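Local coordinates for putative acetyl/propionyl-CoA carboxylase, alpha subunit (Methylibium petroleiphilum, PDB 2O1Q), which binds zinc through a cupin fold and is a putative acetylacetone dioxygenase whose function is not established, at residues A[33-38]-A[45-50]; A[40-45]-A[116-121]. All blocks are in the same frame, centred on the assembly; numbering follows the deposited sequence. Where two conformers were deposited one is given.

Contact 1 of 2, residues A[33-38]-A[45-50]; sequences WKLLHV and WTAIFD
The Trp33 indole meets the Ala47 methyl at its edge, near the ring plane, with CE3 of Trp33 3.9 Å from CB of Ala47, while Leu35 N lies over one face, offset toward the rim. A small residue suits position 47, because this indole and the end of Leu35 both come up against its methyl. Phe49 approaches Trp33 obliquely, its CD2 3.7 Å from CB of Trp33. The edge of the Trp45 ring receives CD1 of Leu35, which chi1 of -176° carries away from its own backbone N to where it also lies close to Thr46 O. With Val38 CG1 against Trp45 CB, the face bearing Trp33, Leu35, Val38, Trp45, Ala47 and Phe49 is largely apolar, and helix 136-144 packs on it through Trp143, Trp136 and Ala139.

The two segments are the arms of an antiparallel hairpin in the cupin sheet. Lys34 and Ile48 form a hydrogen-bonded pair, with Lys34 N and Ile48 N each 2.9 Å from the other residue's O. A classic beta bulge sets both Leu36 and His37 opposite Thr46: Thr46 O takes a 2.8 Å bond from Leu36 N and a longer one, 3.2 Å, from His37 N, while Thr46 N returns a bond to His37 O. The extra residue turns Leu36 toward strand 44-51, its CD1 near Ile48 CG2. Lys34 lays its CB against CG2 of Ile48, 3.8 Å away, and runs out extended to the carbonyls of Met14 and Val17. A second subunit stacks its Tyr95 on the His37 imidazole, and its Glu67 hydrogen-bonds the Thr46 hydroxyl.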
loop_
_atom_site.group_PDB
_atom_site.type_symbol
_atom_site.label_atom_id
_atom_site.label_comp_id
_atom_site.label_asym_id
_atom_site.label_seq_id
_atom_site.Cartn_x
_atom_site.Cartn_y
_atom_site.Cartn_z
ATOM N N TRP A 33 -16.623 9.868 17.110
ATOM C CA TRP A 33 -15.842 9.750 15.878
ATOM C C TRP A 33 -16.641 10.237 14.679
ATOM O O TRP A 33 -17.863 10.289 14.760
ATOM C CB TRP A 33 -15.311 8.333 15.704
ATOM C CG TRP A 33 -16.247 7.294 15.228
ATOM C CD1 TRP A 33 -17.496 7.067 15.650
ATOM C CD2 TRP A 33 -15.971 6.298 14.239
ATOM N NE1 TRP A 33 -18.018 5.973 15.035
ATOM C CE2 TRP A 33 -17.116 5.513 14.113
ATOM C CE3 TRP A 33 -14.871 6.017 13.433
ATOM C CZ2 TRP A 33 -17.190 4.437 13.227
ATOM C CZ3 TRP A 33 -14.947 4.956 12.559
ATOM C CH2 TRP A 33 -16.110 4.203 12.450
ATOM N N LYS A 34 -15.922 10.466 13.562
ATOM C CA LYS A 34 -16.488 10.646 12.198
ATOM C C LYS A 34 -15.586 9.790 11.349
ATOM O O LYS A 34 -14.373 10.013 11.315
ATOM C CB LYS A 34 -16.439 12.087 11.756
ATOM C CG LYS A 34 -17.211 13.005 12.697
ATOM C CD LYS A 34 -17.141 14.455 12.235
ATOM C CE LYS A 34 -17.803 15.355 13.241
ATOM N NZ LYS A 34 -17.916 16.773 12.766
ATOM N N LEU A 35 -16.175 8.831 10.645
ATOM C CA LEU A 35 -15.489 8.151 9.583
ATOM C C LEU A 35 -15.439 9.039 8.359
ATOM O O LEU A 35 -16.431 9.572 7.950
ATOM C CB LEU A 35 -16.177 6.840 9.235
ATOM C CG LEU A 35 -15.506 5.947 8.187
ATOM C CD1 LEU A 35 -14.128 5.570 8.715
ATOM C CD2 LEU A 35 -16.363 4.723 7.912
ATOM N N LEU A 36 -14.244 9.196 7.800
ATOM C CA LEU A 36 -14.024 10.134 6.713
ATOM C C LEU A 36 -13.862 9.430 5.373
ATOM O O LEU A 36 -14.311 9.935 4.319
ATOM C CB LEU A 36 -12.806 10.968 7.007
ATOM C CG LEU A 36 -12.919 11.881 8.238
ATOM C CD1 LEU A 36 -11.537 12.528 8.507
ATOM C CD2 LEU A 36 -14.066 12.901 8.104
ATOM N N HIS A 37 -13.287 8.236 5.396
ATOM C CA HIS A 37 -12.987 7.541 4.137
ATOM C C HIS A 37 -12.714 6.073 4.382
ATOM O O HIS A 37 -12.067 5.702 5.388
ATOM C CB HIS A 37 -11.796 8.187 3.414
ATOM C CG HIS A 37 -11.306 7.409 2.230
ATOM N ND1 HIS A 37 -11.876 7.505 0.984
ATOM C CD2 HIS A 37 -10.296 6.528 2.116
ATOM C CE1 HIS A 37 -11.264 6.664 0.163
ATOM N NE2 HIS A 37 -10.279 6.081 0.823
ATOM N N VAL A 38 -13.126 5.231 3.461
ATOM C CA VAL A 38 -12.646 3.864 3.376
ATOM C C VAL A 38 -12.163 3.586 1.946
ATOM O O VAL A 38 -12.844 4.028 1.002
ATOM C CB VAL A 38 -13.676 2.806 3.844
ATOM C CG1 VAL A 38 -14.094 3.039 5.318
ATOM C CG2 VAL A 38 -14.867 2.686 2.849
ATOM N N TRP A 45 -8.445 3.141 5.811
ATOM C CA TRP A 45 -9.591 3.886 6.284
ATOM C C TRP A 45 -9.060 5.042 7.153
ATOM O O TRP A 45 -7.909 4.997 7.629
ATOM C CB TRP A 45 -10.583 2.977 7.018
ATOM C CG TRP A 45 -9.978 2.121 8.117
ATOM C CD1 TRP A 45 -9.174 1.017 7.958
ATOM C CD2 TRP A 45 -10.215 2.257 9.511
ATOM N NE1 TRP A 45 -8.893 0.473 9.192
ATOM C CE2 TRP A 45 -9.526 1.223 10.159
ATOM C CE3 TRP A 45 -10.967 3.184 10.291
ATOM C CZ2 TRP A 45 -9.543 1.067 11.544
ATOM C CZ3 TRP A 45 -11.000 3.018 11.676
ATOM C CH2 TRP A 45 -10.259 1.971 12.293
ATOM N N THR A 46 -9.838 6.109 7.308
ATOM C CA THR A 46 -9.409 7.348 7.902
ATOM C C THR A 46 -10.601 7.917 8.648
ATOM O O THR A 46 -11.766 7.851 8.155
ATOM C CB THR A 46 -9.012 8.312 6.794
ATOM O OG1 THR A 46 -7.986 7.746 5.980
ATOM C CG2 THR A 46 -8.616 9.634 7.324
ATOM N N ALA A 47 -10.324 8.403 9.845
ATOM C CA ALA A 47 -11.346 8.860 10.759
ATOM C C ALA A 47 -10.783 9.935 11.628
ATOM O O ALA A 47 -9.515 10.080 11.746
ATOM C CB ALA A 47 -11.878 7.654 11.600
ATOM N N ILE A 48 -11.688 10.718 12.247
ATOM C CA ILE A 48 -11.301 11.702 13.279
ATOM C C ILE A 48 -12.083 11.389 14.536
ATOM O O ILE A 48 -13.171 10.791 14.467
ATOM C CB ILE A 48 -11.479 13.169 12.798
ATOM C CG1 ILE A 48 -10.878 14.142 13.773
ATOM C CG2 ILE A 48 -12.940 13.386 12.428
ATOM C CD1 ILE A 48 -10.643 15.567 13.166
ATOM N N PHE A 49 -11.426 11.597 15.664
ATOM C CA PHE A 49 -11.927 11.249 16.985
ATOM C C PHE A 49 -11.912 12.433 17.926
ATOM O O PHE A 49 -10.969 13.227 17.920
ATOM C CB PHE A 49 -11.067 10.147 17.590
ATOM C CG PHE A 49 -10.992 8.885 16.732
ATOM C CD1 PHE A 49 -10.114 8.804 15.684
ATOM C CD2 PHE A 49 -11.850 7.810 16.953
ATOM C CE1 PHE A 49 -10.038 7.684 14.914
ATOM C CE2 PHE A 49 -11.763 6.693 16.177
ATOM C CZ PHE A 49 -10.893 6.634 15.152
ATOM N N ASP A 50 -12.938 12.454 18.750
ATOM C CA ASP A 50 -13.159 13.470 19.785
ATOM C C ASP A 50 -13.171 12.691 21.085
ATOM O O ASP A 50 -14.065 11.889 21.321
ATOM C CB ASP A 50 -14.492 14.169 19.560
ATOM C CG ASP A 50 -14.756 15.235 20.586
ATOM O OD1 ASP A 50 -13.839 16.033 20.836
ATOM O OD2 ASP A 50 -15.855 15.266 21.130
#

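Contact 2 of 2, residues A[40-45]-A[116-121]; sequences PEMGSW and SFLGPL
Trp45 and Phe117 are brought face to face by different first torsions: chi1 of 52° tucks the indole between its own backbone N and carbonyl carbon, while chi1 of -51° holds the phenyl beside its backbone N. The six-membered ring of Trp45 and the Phe117 ring then stack with centroids 4.1 Å apart and planes inclined by 18°. Phe117 CD1 stands over the middle of the indole, and CB of the same residue makes a CH-pi contact with the five-membered ring, 3.8 Å from its centroid. A tryptophan serves here because its broad face accepts the phenylalanine while its N-H is still available at the rim: Trp45 NE1 donates to Gly119 O at 2.9 Å, from above the carbonyl plane. This ties down the indole and satisfies a buried polar atom.

Beneath the rings the backbones pair as antiparallel neighbours of the cupin sheet. Trp45 and Phe117 are a hydrogen-bonded pair, with Phe117 N reaching Trp45 O in 2.8 Å along the carbonyl direction and Trp45 N bonding to Phe117 O. At the strand ends Gly119 N bonds to Gly43 O at 3.1 Å, again from above the carbonyl plane. Both glycines have positive phi, which fits residues without a CB; Gly43 also belongs to a G1 beta bulge with Ser44 and Ser39.

On the opposite face, Leu118 CD1 presses against CG of selenomethionine Met42, 3.3 Å apart and tighter than usual, the two side chains crossing at about a right angle. Neighbouring subunits pack their own Met42 and Leu118 around this pair. Leu121 CG meets the rim of the indole, 4.3 Å from Trp45 CZ2, while its side chain also touches zinc ligands His60 and His62.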
loop_
_atom_site.group_PDB
_atom_site.type_symbol
_atom_site.label_atom_id
_atom_site.label_comp_id
_atom_site.label_asym_id
_atom_site.label_seq_id
_atom_site.Cartn_x
_atom_site.Cartn_y
_atom_site.Cartn_z
ATOM N N PRO A 40 -11.744 0.354 -0.217
ATOM C CA PRO A 40 -12.016 -1.091 -0.247
ATOM C C PRO A 40 -10.925 -1.948 -0.851
ATOM O O PRO A 40 -10.840 -3.182 -0.558
ATOM C CB PRO A 40 -13.292 -1.190 -1.122
ATOM C CG PRO A 40 -13.874 0.164 -1.117
ATOM C CD PRO A 40 -12.684 1.086 -1.087
ATOM N N GLU A 41 -10.128 -1.362 -1.744
ATOM C CA GLU A 41 -9.119 -2.170 -2.394
ATOM C C GLU A 41 -7.936 -2.471 -1.475
ATOM O O GLU A 41 -7.572 -3.632 -1.303
ATOM C CB GLU A 41 -8.658 -1.493 -3.652
ATOM C CG GLU A 41 -7.702 -2.297 -4.457
ATOM C CD GLU A 41 -7.011 -1.490 -5.520
ATOM O OE1 GLU A 41 -7.634 -1.244 -6.597
ATOM O OE2 GLU A 41 -5.870 -1.026 -5.278
HETATM N N MSE A 42 -7.316 -1.435 -0.895
HETATM C CA MSE A 42 -6.161 -1.603 -0.063
HETATM C C MSE A 42 -6.582 -1.995 1.316
HETATM O O MSE A 42 -5.713 -2.496 2.067
HETATM C CB MSE A 42 -5.398 -0.314 -0.071
HETATM C CG MSE A 42 -4.050 -0.403 0.583
HETATM SE SE MSE A 42 -2.874 1.114 0.173
HETATM C CE MSE A 42 -4.049 1.946 -1.202
ATOM N N GLY A 43 -7.819 -1.692 1.718
ATOM C CA GLY A 43 -8.214 -1.891 3.102
ATOM C C GLY A 43 -7.800 -0.770 4.045
ATOM O O GLY A 43 -7.705 -0.956 5.275
ATOM N N SER A 44 -7.581 0.434 3.531
ATOM C CA SER A 44 -7.252 1.537 4.384
ATOM C C SER A 44 -8.519 2.353 4.734
ATOM O O SER A 44 -9.573 2.165 4.120
ATOM C CB SER A 44 -6.114 2.357 3.779
ATOM O OG SER A 44 -6.645 2.933 2.589
ATOM N N TRP A 45 -8.445 3.141 5.811
ATOM C CA TRP A 45 -9.591 3.886 6.284
ATOM C C TRP A 45 -9.060 5.042 7.153
ATOM O O TRP A 45 -7.909 4.997 7.629
ATOM C CB TRP A 45 -10.583 2.977 7.018
ATOM C CG TRP A 45 -9.978 2.121 8.117
ATOM C CD1 TRP A 45 -9.174 1.017 7.958
ATOM C CD2 TRP A 45 -10.215 2.257 9.511
ATOM N NE1 TRP A 45 -8.893 0.473 9.192
ATOM C CE2 TRP A 45 -9.526 1.223 10.159
ATOM C CE3 TRP A 45 -10.967 3.184 10.291
ATOM C CZ2 TRP A 45 -9.543 1.067 11.544
ATOM C CZ3 TRP A 45 -11.000 3.018 11.676
ATOM C CH2 TRP A 45 -10.259 1.971 12.293
ATOM N N SER A 116 -5.201 7.824 9.973
ATOM C CA SER A 116 -5.345 6.960 8.842
ATOM C C SER A 116 -4.728 5.624 9.255
ATOM O O SER A 116 -3.765 5.566 10.024
ATOM C CB SER A 116 -4.673 7.579 7.627
ATOM O OG SER A 116 -5.217 7.061 6.427
ATOM N N PHE A 117 -5.354 4.563 8.768
ATOM C CA PHE A 117 -4.999 3.173 9.060
ATOM C C PHE A 117 -4.879 2.366 7.802
ATOM O O PHE A 117 -5.787 2.380 6.979
ATOM C CB PHE A 117 -6.085 2.508 9.890
ATOM C CG PHE A 117 -6.500 3.281 11.140
ATOM C CD1 PHE A 117 -7.535 4.211 11.074
ATOM C CD2 PHE A 117 -5.922 3.006 12.366
ATOM C CE1 PHE A 117 -7.921 4.924 12.199
ATOM C CE2 PHE A 117 -6.288 3.746 13.538
ATOM C CZ PHE A 117 -7.331 4.640 13.461
ATOM N N LEU A 118 -3.787 1.632 7.662
ATOM C CA LEU A 118 -3.669 0.670 6.588
ATOM C C LEU A 118 -3.966 -0.655 7.237
ATOM O O LEU A 118 -3.230 -1.167 8.096
ATOM C CB LEU A 118 -2.294 0.675 5.910
ATOM C CG LEU A 118 -2.055 -0.401 4.831
ATOM C CD1 LEU A 118 -3.143 -0.413 3.788
ATOM C CD2 LEU A 118 -0.722 -0.207 4.211
ATOM N N GLY A 119 -5.117 -1.169 6.907
ATOM C CA GLY A 119 -5.574 -2.443 7.375
ATOM C C GLY A 119 -6.241 -2.352 8.743
ATOM O O GLY A 119 -6.516 -1.267 9.287
ATOM N N PRO A 120 -6.651 -3.512 9.266
ATOM C CA PRO A 120 -7.425 -3.481 10.527
ATOM C C PRO A 120 -6.659 -3.357 11.802
ATOM O O PRO A 120 -5.432 -3.338 11.812
ATOM C CB PRO A 120 -8.132 -4.841 10.526
ATOM C CG PRO A 120 -7.256 -5.766 9.685
ATOM C CD PRO A 120 -6.641 -4.849 8.631
ATOM N N LEU A 121 -7.408 -3.137 12.871
ATOM C CA LEU A 121 -6.891 -3.258 14.224
ATOM C C LEU A 121 -7.336 -4.616 14.759
ATOM O O LEU A 121 -8.542 -4.988 14.638
ATOM C CB LEU A 121 -7.406 -2.137 15.134
ATOM C CG LEU A 121 -7.171 -0.713 14.645
ATOM C CD1 LEU A 121 -7.658 0.333 15.660
ATOM C CD2 LEU A 121 -5.715 -0.523 14.257
#

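Overall arrangement
Of the strands in these contacts, 32-39 comes first along the chain from the N terminus, then a short turn, then strand 44-51, and contact 1 (33-38 with 45-50) closes this local hairpin. Residues 40-45 supply the turn and the start of the second arm, and contact 2 joins them to residues 116-121 after a far longer excursion of 70 residues that includes the zinc ligands His60, His62 and His102. The contacts therefore cross along the chain. They meet on Trp45, placing strand 44-51 between 32-39 and 110-118 in one sheet, and a probable hydrogen bond between Thr46 OG1 and Ser116 OG (2.9 Å) joins them. Both also border the second subunit.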